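Local coordinates for polyhedrin (Orgyia pseudotsugata cypovirus 5, PDB 5A8U), which is the major component of the crystalline occlusion bodies, or polyhedra, that shelter cypovirus from the outside environment until insect larvae eat them, at residues Phe112-Ser117 with Phe192-Tyr197. Sequence-based numbering, arbitrary orientation.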
loop_
_atom_site.group_PDB
_atom_site.type_symbol
_atom_site.label_atom_id
_atom_site.label_comp_id
_atom_site.label_asym_id
_atom_site.label_seq_id
_atom_site.Cartn_x
_atom_site.Cartn_y
_atom_site.Cartn_z
ATOM N N PHE A 112 15.029 -9.713 10.777
ATOM C CA PHE A 112 14.853 -8.455 10.069
ATOM C C PHE A 112 16.227 -8.130 9.484
ATOM O O PHE A 112 17.197 -7.938 10.224
ATOM C CB PHE A 112 14.384 -7.382 11.067
ATOM C CG PHE A 112 14.215 -5.990 10.468
ATOM C CD1 PHE A 112 13.151 -5.714 9.623
ATOM C CD2 PHE A 112 15.087 -4.957 10.803
ATOM C CE1 PHE A 112 12.976 -4.437 9.080
ATOM C CE2 PHE A 112 14.905 -3.672 10.276
ATOM C CZ PHE A 112 13.852 -3.415 9.425
ATOM N N ILE A 113 16.325 -8.133 8.159
ATOM C CA ILE A 113 17.616 -7.986 7.494
ATOM C C ILE A 113 17.623 -6.727 6.643
ATOM O O ILE A 113 16.730 -6.515 5.841
ATOM C CB ILE A 113 17.916 -9.181 6.576
ATOM C CG1 ILE A 113 17.527 -10.494 7.261
ATOM C CG2 ILE A 113 19.375 -9.154 6.133
ATOM C CD1 ILE A 113 17.560 -11.701 6.330
ATOM N N VAL A 114 18.649 -5.899 6.805
ATOM C CA VAL A 114 18.739 -4.663 6.038
ATOM C C VAL A 114 20.062 -4.680 5.285
ATOM O O VAL A 114 21.095 -4.913 5.891
ATOM C CB VAL A 114 18.706 -3.430 6.966
ATOM C CG1 VAL A 114 18.787 -2.140 6.143
ATOM C CG2 VAL A 114 17.429 -3.433 7.826
ATOM N N GLN A 115 20.032 -4.464 3.972
ATOM C CA GLN A 115 21.249 -4.563 3.159
ATOM C C GLN A 115 21.407 -3.394 2.169
ATOM O O GLN A 115 20.437 -2.951 1.561
ATOM C CB GLN A 115 21.267 -5.909 2.414
ATOM C CG GLN A 115 22.363 -6.028 1.348
ATOM C CD GLN A 115 22.434 -7.418 0.732
ATOM O OE1 GLN A 115 21.891 -8.382 1.281
ATOM N NE2 GLN A 115 23.112 -7.529 -0.410
ATOM N N GLY A 116 22.636 -2.896 2.016
ATOM C CA GLY A 116 22.897 -1.818 1.074
ATOM C C GLY A 116 23.751 -0.775 1.753
ATOM O O GLY A 116 24.243 -1.022 2.847
ATOM N N SER A 117 23.906 0.391 1.131
ATOM C CA SER A 117 24.629 1.493 1.773
ATOM C C SER A 117 23.612 2.305 2.564
ATOM O O SER A 117 22.962 3.230 2.045
ATOM C CB SER A 117 25.345 2.359 0.736
ATOM O OG SER A 117 26.066 3.403 1.374
ATOM N N PHE A 192 8.443 -0.382 9.895
ATOM C CA PHE A 192 9.876 -0.081 9.842
ATOM C C PHE A 192 10.185 1.095 8.902
ATOM O O PHE A 192 9.399 1.412 7.987
ATOM C CB PHE A 192 10.672 -1.324 9.400
ATOM C CG PHE A 192 10.363 -1.754 7.985
ATOM C CD1 PHE A 192 11.008 -1.150 6.908
ATOM C CD2 PHE A 192 9.406 -2.729 7.734
ATOM C CE1 PHE A 192 10.701 -1.510 5.591
ATOM C CE2 PHE A 192 9.102 -3.095 6.411
ATOM C CZ PHE A 192 9.752 -2.480 5.352
ATOM N N GLU A 193 11.327 1.736 9.145
ATOM C CA GLU A 193 11.861 2.762 8.230
ATOM C C GLU A 193 13.353 2.559 8.099
ATOM O O GLU A 193 14.045 2.403 9.097
ATOM C CB GLU A 193 11.598 4.177 8.760
ATOM C CG GLU A 193 10.138 4.440 9.106
ATOM C CD GLU A 193 9.911 5.781 9.791
ATOM O OE1 GLU A 193 10.907 6.416 10.225
ATOM O OE2 GLU A 193 8.740 6.205 9.887
ATOM N N VAL A 194 13.841 2.553 6.871
ATOM C CA VAL A 194 15.269 2.385 6.605
ATOM C C VAL A 194 15.677 3.462 5.601
ATOM O O VAL A 194 14.935 3.775 4.672
ATOM C CB VAL A 194 15.541 0.989 6.034
ATOM C CG1 VAL A 194 16.936 0.873 5.370
ATOM C CG2 VAL A 194 15.326 -0.079 7.105
ATOM N N TYR A 195 16.855 4.025 5.813
ATOM C CA TYR A 195 17.293 5.202 5.093
ATOM C C TYR A 195 18.662 5.049 4.436
ATOM O O TYR A 195 19.578 4.471 5.005
ATOM C CB TYR A 195 17.352 6.396 6.068
ATOM C CG TYR A 195 16.021 6.738 6.700
ATOM C CD1 TYR A 195 15.612 6.121 7.875
ATOM C CD2 TYR A 195 15.178 7.685 6.124
ATOM C CE1 TYR A 195 14.398 6.429 8.462
ATOM C CE2 TYR A 195 13.974 8.013 6.701
ATOM C CZ TYR A 195 13.586 7.388 7.870
ATOM O OH TYR A 195 12.393 7.695 8.460
ATOM N N ARG A 196 18.779 5.616 3.239
ATOM C CA ARG A 196 20.023 5.689 2.487
ATOM C C ARG A 196 21.129 6.394 3.260
ATOM O O ARG A 196 20.920 7.482 3.821
ATOM C CB ARG A 196 19.726 6.449 1.183
ATOM C CG ARG A 196 20.912 7.045 0.443
ATOM C CD ARG A 196 21.735 6.001 -0.257
ATOM N NE ARG A 196 20.955 5.138 -1.150
ATOM C CZ ARG A 196 21.476 4.081 -1.760
ATOM N NH1 ARG A 196 22.759 3.794 -1.558
ATOM N NH2 ARG A 196 20.740 3.314 -2.552
ATOM N N TYR A 197 22.323 5.795 3.271
ATOM C CA TYR A 197 23.507 6.517 3.698
ATOM C C TYR A 197 23.910 7.482 2.589
ATOM O O TYR A 197 24.074 7.103 1.419
ATOM C CB TYR A 197 24.669 5.557 3.964
ATOM C CG TYR A 197 25.947 6.261 4.339
ATOM C CD1 TYR A 197 26.049 6.945 5.534
ATOM C CD2 TYR A 197 27.049 6.251 3.484
ATOM C CE1 TYR A 197 27.227 7.603 5.889
ATOM C CE2 TYR A 197 28.235 6.896 3.823
ATOM C CZ TYR A 197 28.311 7.571 5.030
ATOM O OH TYR A 197 29.481 8.202 5.391
HETATM O O HOH W 1 24.981 5.352 -0.252
#
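Phe112 and Val114 face Phe192 and Val194 across two strands that run the same way at 19°, their axes 9.3 Å apart; they belong to different antiparallel sheets, packed face to face as in a β-sandwich. The closest apolar meeting is between valines: Val114 CG1 lies 3.6 Å from Val194 CG1, the two isopropyl groups lying side by side and pointing opposite ways. Next to them the Phe112 ring, carried there with CG anti to the backbone N (chi1 178°), puts Phe112 CZ 3.8 Å from Phe192 CB. The two phenyl rings meet obliquely, with planes at 56°, and Val32 of strand 30-37 packs against Phe112, Phe192 and Val194.

Toward Ser117 and Tyr197 the two segments draw together, and Tyr197 N donates to Ser117 O at 2.9 Å. One water, 2.8 Å from Ser117 OG, accepts from that hydroxyl and from Arg196 NH1, in the guanidinium plane, and donates to Tyr197 O. The bent Arg196 side chain is held further by Thr51 O, Arg23 O and Ser28 OG.

The contact thus changes from greasy to polar along its length: dispersion packing joins the sheets, while a direct hydrogen bond and a three-way water tie the segments near Ser117 and Tyr197.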